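Local coordinates for Glyoxalase/bleomycin resistance protein/dioxygenase (Sphaerobacter thermophilus, PDB 4HC5) that belongs to the vicinal oxygen chelate (glyoxalase/bleomycin resistance) superfamily and may act as a dioxygenase, at residues I19-Q24 with D122-Q127; N33-E38 with R100-T105. All coordinates share one frame; numbering follows the deposited sequence. Where two conformers were deposited one is given.

Both contacts join the two four-stranded sheets of a vicinal oxygen chelate fold and the helices beside them. Contact 1 ties the end of strand 13-20, where the chain turns into helix 24-34, to the turn between strands 116-121 and 126-132. Contact 2 takes the other end of that helix and packs it against the loop between helix 90-99 and strand 103-110. Their centres lie about 12 Å apart. Four of seven touching residues are buried in contact 1, two of five in contact 2, and each reaches the surface on one side. Contact 1 is chiefly polar, with three direct hydrogen bonds and a water bridge; contact 2 combines methyl packing with one arginine-to-carbonyl bond.

Contact 1 of 2, residues I19-Q24 with D122-Q127; sequences IIVSDQ and DPDGNQ. With GOL (glycerol), chain E.
The D122-G125 type I β-turn, the hairpin turn between strands 116-121 and 126-132 of one sheet, is bonded through D124 and N126 to the end of strand 13-20 in the other sheet of this vicinal oxygen chelate fold. The D124 carboxylate takes S22 with both oxygens. Its OD1 receives S22 OG at 2.7 Å on the syn lone pair, while OD2 receives S22 N at 3.0 Å from well above the carboxylate plane. With chi1 at 57°, S22 OG sits between its own N and carbonyl carbon, which lets one residue offer both donors. A glycerol, probably from crystallisation, bonds S22 OG through O1 and D124 OD1 through O3. Deeper in, N126 ND2 donates to I20 O at 2.9 Å, nearly straight but from above the carbonyl plane. A second bond runs from N126 ND2 to D122 OD2 at 3.0 Å. Both acceptors lie close to the amide plane, so the two bonds fix its rotation; a water links N126 OD1 to I20 N. D122 OD1 also accepts N126 N, bracing the turn from within. Y31 of helix 24-34 bonds D122 OD2 as well, V21 rests on A27 of that helix, and I19 reaches T81 and I83 of strand 79-87.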
loop_
_atom_site.group_PDB
_atom_site.type_symbol
_atom_site.label_atom_id
_atom_site.label_comp_id
_atom_site.label_asym_id
_atom_site.label_seq_id
_atom_site.Cartn_x
_atom_site.Cartn_y
_atom_site.Cartn_z
ATOM N N ILE A 19 6.132 0.443 4.265
ATOM C CA ILE A 19 7.013 -0.748 4.474
ATOM C C ILE A 19 7.839 -0.427 5.744
ATOM O O ILE A 19 7.935 0.704 6.163
ATOM C CB ILE A 19 7.866 -1.072 3.289
ATOM C CG1 ILE A 19 8.828 0.078 2.951
ATOM C CG2 ILE A 19 6.999 -1.443 2.066
ATOM C CD1 ILE A 19 9.940 -0.261 1.936
ATOM N N ILE A 20 8.371 -1.454 6.329
ATOM C CA ILE A 20 9.219 -1.357 7.531
ATOM C C ILE A 20 10.669 -1.614 7.127
ATOM O O ILE A 20 10.985 -2.662 6.590
ATOM C CB ILE A 20 8.702 -2.331 8.605
ATOM C CG1 ILE A 20 7.180 -2.245 8.851
ATOM C CG2 ILE A 20 9.454 -2.096 9.942
ATOM C CD1 ILE A 20 6.639 -0.919 9.347
ATOM N N VAL A 21 11.491 -0.657 7.517
ATOM C CA VAL A 21 12.914 -0.670 7.246
ATOM C C VAL A 21 13.695 -0.534 8.556
ATOM O O VAL A 21 13.125 -0.135 9.564
ATOM C CB VAL A 21 13.350 0.403 6.217
ATOM C CG1 VAL A 21 12.582 0.182 4.870
ATOM C CG2 VAL A 21 13.220 1.804 6.743
ATOM N N SER A 22 14.993 -0.851 8.520
ATOM C CA SER A 22 15.804 -0.739 9.753
ATOM C C SER A 22 16.482 0.624 9.911
ATOM O O SER A 22 16.879 1.018 11.020
ATOM C CB SER A 22 16.834 -1.825 9.784
ATOM O OG SER A 22 17.680 -1.830 8.656
ATOM N N ASP A 23 16.635 1.345 8.791
ATOM C CA ASP A 23 17.360 2.592 8.731
ATOM C C ASP A 23 16.766 3.406 7.616
ATOM O O ASP A 23 16.896 3.101 6.435
ATOM C CB ASP A 23 18.872 2.297 8.546
ATOM C CG ASP A 23 19.749 3.487 8.564
ATOM O OD1 ASP A 23 19.425 4.478 7.902
ATOM O OD2 ASP A 23 20.926 3.378 9.118
ATOM N N GLN A 24 16.176 4.504 8.021
ATOM C CA GLN A 24 15.509 5.383 7.052
ATOM C C GLN A 24 16.457 5.990 6.012
ATOM O O GLN A 24 16.075 6.108 4.818
ATOM C CB GLN A 24 14.592 6.412 7.688
ATOM C CG GLN A 24 13.454 5.859 8.501
ATOM C CD GLN A 24 12.599 6.946 9.088
ATOM O OE1 GLN A 24 13.116 7.710 9.981
ATOM N NE2 GLN A 24 11.417 7.100 8.665
ATOM N N ASP A 122 14.396 -5.602 -1.149
ATOM C CA ASP A 122 15.218 -4.469 -0.717
ATOM C C ASP A 122 16.331 -5.015 0.243
ATOM O O ASP A 122 16.355 -6.195 0.574
ATOM C CB ASP A 122 14.392 -3.320 -0.142
ATOM C CG ASP A 122 13.883 -3.541 1.254
ATOM O OD1 ASP A 122 14.155 -4.535 1.894
ATOM O OD2 ASP A 122 13.154 -2.582 1.685
ATOM N N PRO A 123 17.182 -4.109 0.756
ATOM C CA PRO A 123 18.269 -4.601 1.639
ATOM C C PRO A 123 17.820 -5.232 2.938
ATOM O O PRO A 123 18.572 -5.946 3.572
ATOM C CB PRO A 123 19.085 -3.338 1.891
ATOM C CG PRO A 123 18.880 -2.582 0.605
ATOM C CD PRO A 123 17.411 -2.735 0.303
ATOM N N ASP A 124 16.644 -4.860 3.395
ATOM C CA ASP A 124 16.047 -5.424 4.625
ATOM C C ASP A 124 15.285 -6.713 4.387
ATOM O O ASP A 124 14.705 -7.262 5.301
ATOM C CB ASP A 124 15.150 -4.438 5.329
ATOM C CG ASP A 124 15.886 -3.370 6.141
ATOM O OD1 ASP A 124 16.714 -3.736 7.012
ATOM O OD2 ASP A 124 15.629 -2.160 5.868
ATOM N N GLY A 125 15.250 -7.154 3.135
ATOM C CA GLY A 125 14.525 -8.342 2.826
ATOM C C GLY A 125 13.020 -8.169 2.558
ATOM O O GLY A 125 12.284 -9.167 2.444
ATOM N N ASN A 126 12.608 -6.906 2.460
ATOM C CA ASN A 126 11.197 -6.677 2.009
ATOM C C ASN A 126 11.053 -7.069 0.529
ATOM O O ASN A 126 11.796 -6.563 -0.303
ATOM C CB ASN A 126 10.859 -5.214 2.160
ATOM C CG ASN A 126 10.834 -4.742 3.630
ATOM O OD1 ASN A 126 10.201 -5.401 4.464
ATOM N ND2 ASN A 126 11.505 -3.629 3.936
ATOM N N GLN A 127 10.068 -7.919 0.293
ATOM C CA GLN A 127 9.840 -8.480 -1.042
ATOM C C GLN A 127 8.656 -7.825 -1.777
ATOM O O GLN A 127 7.587 -7.567 -1.228
ATOM C CB GLN A 127 9.617 -9.992 -0.984
ATOM C CG GLN A 127 9.819 -10.643 -2.378
ATOM C CD GLN A 127 9.748 -12.169 -2.331
ATOM O OE1 GLN A 127 10.695 -12.918 -2.692
ATOM N NE2 GLN A 127 8.616 -12.624 -1.938
HETATM C C1 GOL E . 20.291 -1.340 6.388
HETATM O O1 GOL E . 20.029 -0.966 7.711
HETATM C C2 GOL E . 20.881 -2.801 6.449
HETATM O O2 GOL E . 21.522 -3.421 7.639
HETATM C C3 GOL E . 19.741 -3.721 5.960
HETATM O O3 GOL E . 19.460 -4.722 6.929
HETATM O O HOH W 1 7.887 -4.163 5.437
HETATM O O HOH W 2 17.430 0.058 5.962
#

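Contact 2 of 2, residues N33-E38 with R100-T105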
loop_
_atom_site.group_PDB
_atom_site.type_symbol
_atom_site.label_atom_id
_atom_site.label_comp_id
_atom_site.label_asym_id
_atom_site.label_seq_id
_atom_site.Cartn_x
_atom_site.Cartn_y
_atom_site.Cartn_z
ATOM N N ASN A 33 18.155 6.033 -5.198
ATOM C CA ASN A 33 19.301 5.848 -6.117
ATOM C C ASN A 33 19.336 4.539 -6.858
ATOM O O ASN A 33 19.893 4.419 -7.916
ATOM C CB ASN A 33 20.576 6.124 -5.345
ATOM C CG ASN A 33 20.622 7.543 -4.918
ATOM O OD1 ASN A 33 20.291 8.428 -5.702
ATOM N ND2 ASN A 33 20.967 7.771 -3.643
ATOM N N THR A 34 18.828 3.503 -6.227
ATOM C CA THR A 34 18.790 2.200 -6.863
ATOM C C THR A 34 17.487 1.962 -7.662
ATOM O O THR A 34 17.541 1.569 -8.824
ATOM C CB THR A 34 19.107 1.032 -5.934
ATOM O OG1 THR A 34 20.433 1.197 -5.377
ATOM C CG2 THR A 34 18.981 -0.358 -6.646
ATOM N N LEU A 35 16.329 2.197 -7.033
ATOM C CA LEU A 35 15.044 1.988 -7.707
ATOM C C LEU A 35 14.550 3.155 -8.523
ATOM O O LEU A 35 13.600 3.034 -9.283
ATOM C CB LEU A 35 13.943 1.489 -6.793
ATOM C CG LEU A 35 14.175 0.166 -6.051
ATOM C CD1 LEU A 35 12.921 -0.242 -5.281
ATOM C CD2 LEU A 35 14.674 -0.938 -6.982
ATOM N N GLY A 36 15.140 4.305 -8.332
ATOM C CA GLY A 36 14.715 5.468 -9.127
ATOM C C GLY A 36 13.496 6.236 -8.634
ATOM O O GLY A 36 12.944 7.089 -9.344
ATOM N N PHE A 37 13.086 5.959 -7.399
ATOM C CA PHE A 37 11.981 6.740 -6.829
ATOM C C PHE A 37 12.482 8.160 -6.484
ATOM O O PHE A 37 13.682 8.426 -6.438
ATOM C CB PHE A 37 11.461 6.121 -5.544
ATOM C CG PHE A 37 10.667 4.829 -5.679
ATOM C CD1 PHE A 37 11.044 3.794 -6.491
ATOM C CD2 PHE A 37 9.536 4.625 -4.930
ATOM C CE1 PHE A 37 10.319 2.581 -6.535
ATOM C CE2 PHE A 37 8.853 3.429 -4.933
ATOM C CZ PHE A 37 9.222 2.411 -5.741
ATOM N N GLU A 38 11.521 9.046 -6.209
ATOM C CA GLU A 38 11.779 10.397 -5.749
ATOM C C GLU A 38 11.307 10.537 -4.284
ATOM O O GLU A 38 10.218 10.054 -3.921
ATOM C CB GLU A 38 11.016 11.429 -6.588
ATOM C CG GLU A 38 11.395 11.458 -8.051
ATOM C CD GLU A 38 10.349 12.194 -8.916
ATOM O OE1 GLU A 38 9.299 12.697 -8.352
ATOM O OE2 GLU A 38 10.538 12.295 -10.163
ATOM N N ARG A 100 22.858 -3.036 -10.583
ATOM C CA ARG A 100 22.861 -2.100 -9.467
ATOM C C ARG A 100 22.888 -2.822 -8.118
ATOM O O ARG A 100 22.908 -2.202 -7.064
ATOM C CB ARG A 100 21.702 -1.124 -9.509
ATOM C CG ARG A 100 21.770 -0.125 -10.624
ATOM C CD ARG A 100 20.592 0.811 -10.635
ATOM N NE ARG A 100 20.581 1.695 -11.771
ATOM C CZ ARG A 100 19.615 2.514 -12.069
ATOM N NH1 ARG A 100 19.735 3.263 -13.139
ATOM N NH2 ARG A 100 18.560 2.604 -11.273
ATOM N N GLY A 101 22.872 -4.138 -8.204
ATOM C CA GLY A 101 22.998 -5.030 -7.015
ATOM C C GLY A 101 21.748 -5.539 -6.352
ATOM O O GLY A 101 21.778 -6.113 -5.273
ATOM N N VAL A 102 20.631 -5.366 -7.045
ATOM C CA VAL A 102 19.354 -5.872 -6.502
ATOM C C VAL A 102 19.320 -7.371 -6.622
ATOM O O VAL A 102 19.669 -7.980 -7.640
ATOM C CB VAL A 102 18.141 -5.236 -7.223
ATOM C CG1 VAL A 102 16.825 -5.779 -6.732
ATOM C CG2 VAL A 102 18.173 -3.688 -6.997
ATOM N N THR A 103 18.733 -7.945 -5.590
ATOM C CA THR A 103 18.433 -9.397 -5.493
ATOM C C THR A 103 17.098 -9.762 -6.024
ATOM O O THR A 103 16.108 -9.361 -5.437
ATOM C CB THR A 103 18.515 -9.887 -3.996
ATOM O OG1 THR A 103 19.833 -9.589 -3.504
ATOM C CG2 THR A 103 18.299 -11.353 -3.876
ATOM N N PHE A 104 17.085 -10.492 -7.121
ATOM C CA PHE A 104 15.851 -11.065 -7.702
ATOM C C PHE A 104 15.793 -12.544 -7.401
ATOM O O PHE A 104 16.847 -13.219 -7.233
ATOM C CB PHE A 104 15.839 -10.936 -9.211
ATOM C CG PHE A 104 15.620 -9.565 -9.709
ATOM C CD1 PHE A 104 16.630 -8.641 -9.898
ATOM C CD2 PHE A 104 14.315 -9.156 -9.991
ATOM C CE1 PHE A 104 16.364 -7.376 -10.294
ATOM C CE2 PHE A 104 14.053 -7.870 -10.429
ATOM C CZ PHE A 104 15.080 -6.966 -10.571
ATOM N N THR A 105 14.590 -13.101 -7.343
ATOM C CA THR A 105 14.425 -14.531 -7.139
ATOM C C THR A 105 14.791 -15.378 -8.400
ATOM O O THR A 105 15.196 -16.528 -8.284
ATOM C CB THR A 105 13.032 -14.886 -6.638
ATOM O OG1 THR A 105 12.083 -14.470 -7.581
ATOM C CG2 THR A 105 12.753 -14.236 -5.283
#
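T34 CG2 presses against V102 CG2 at 3.4 Å, closer than usual for two methyl carbons, and this is the tight part of the contact. T34 turns that methyl anti to its own N (chi1 of OG1 -60°), and the two side chains run antiparallel, side by side. L35 CD2 adds a looser apolar touch on V102 CG2 at 4.5 Å. L97 of helix 90-99 packs on both L35 and V102, and F120 of strand 116-121 also touches V102. In this vicinal oxygen chelate fold the contact brings the segment after helix 24-34 against the one after helix 90-99; G101 ends the latter helix in a Schellman motif, and G36 likewise has positive phi. On the solvent side the packing gives way to R100, whose CB lies 4.0 Å from T34 CG2. Its chain, extended from CG to NE, reaches back to the T34 carbonyl, where NH2 donates to T34 O at 2.8 Å. That bond is bent to 148°. The oxygen lies in the guanidinium plane, whereas NH2 stands above the plane of the carbonyl. M10 of the second subunit packs on R100.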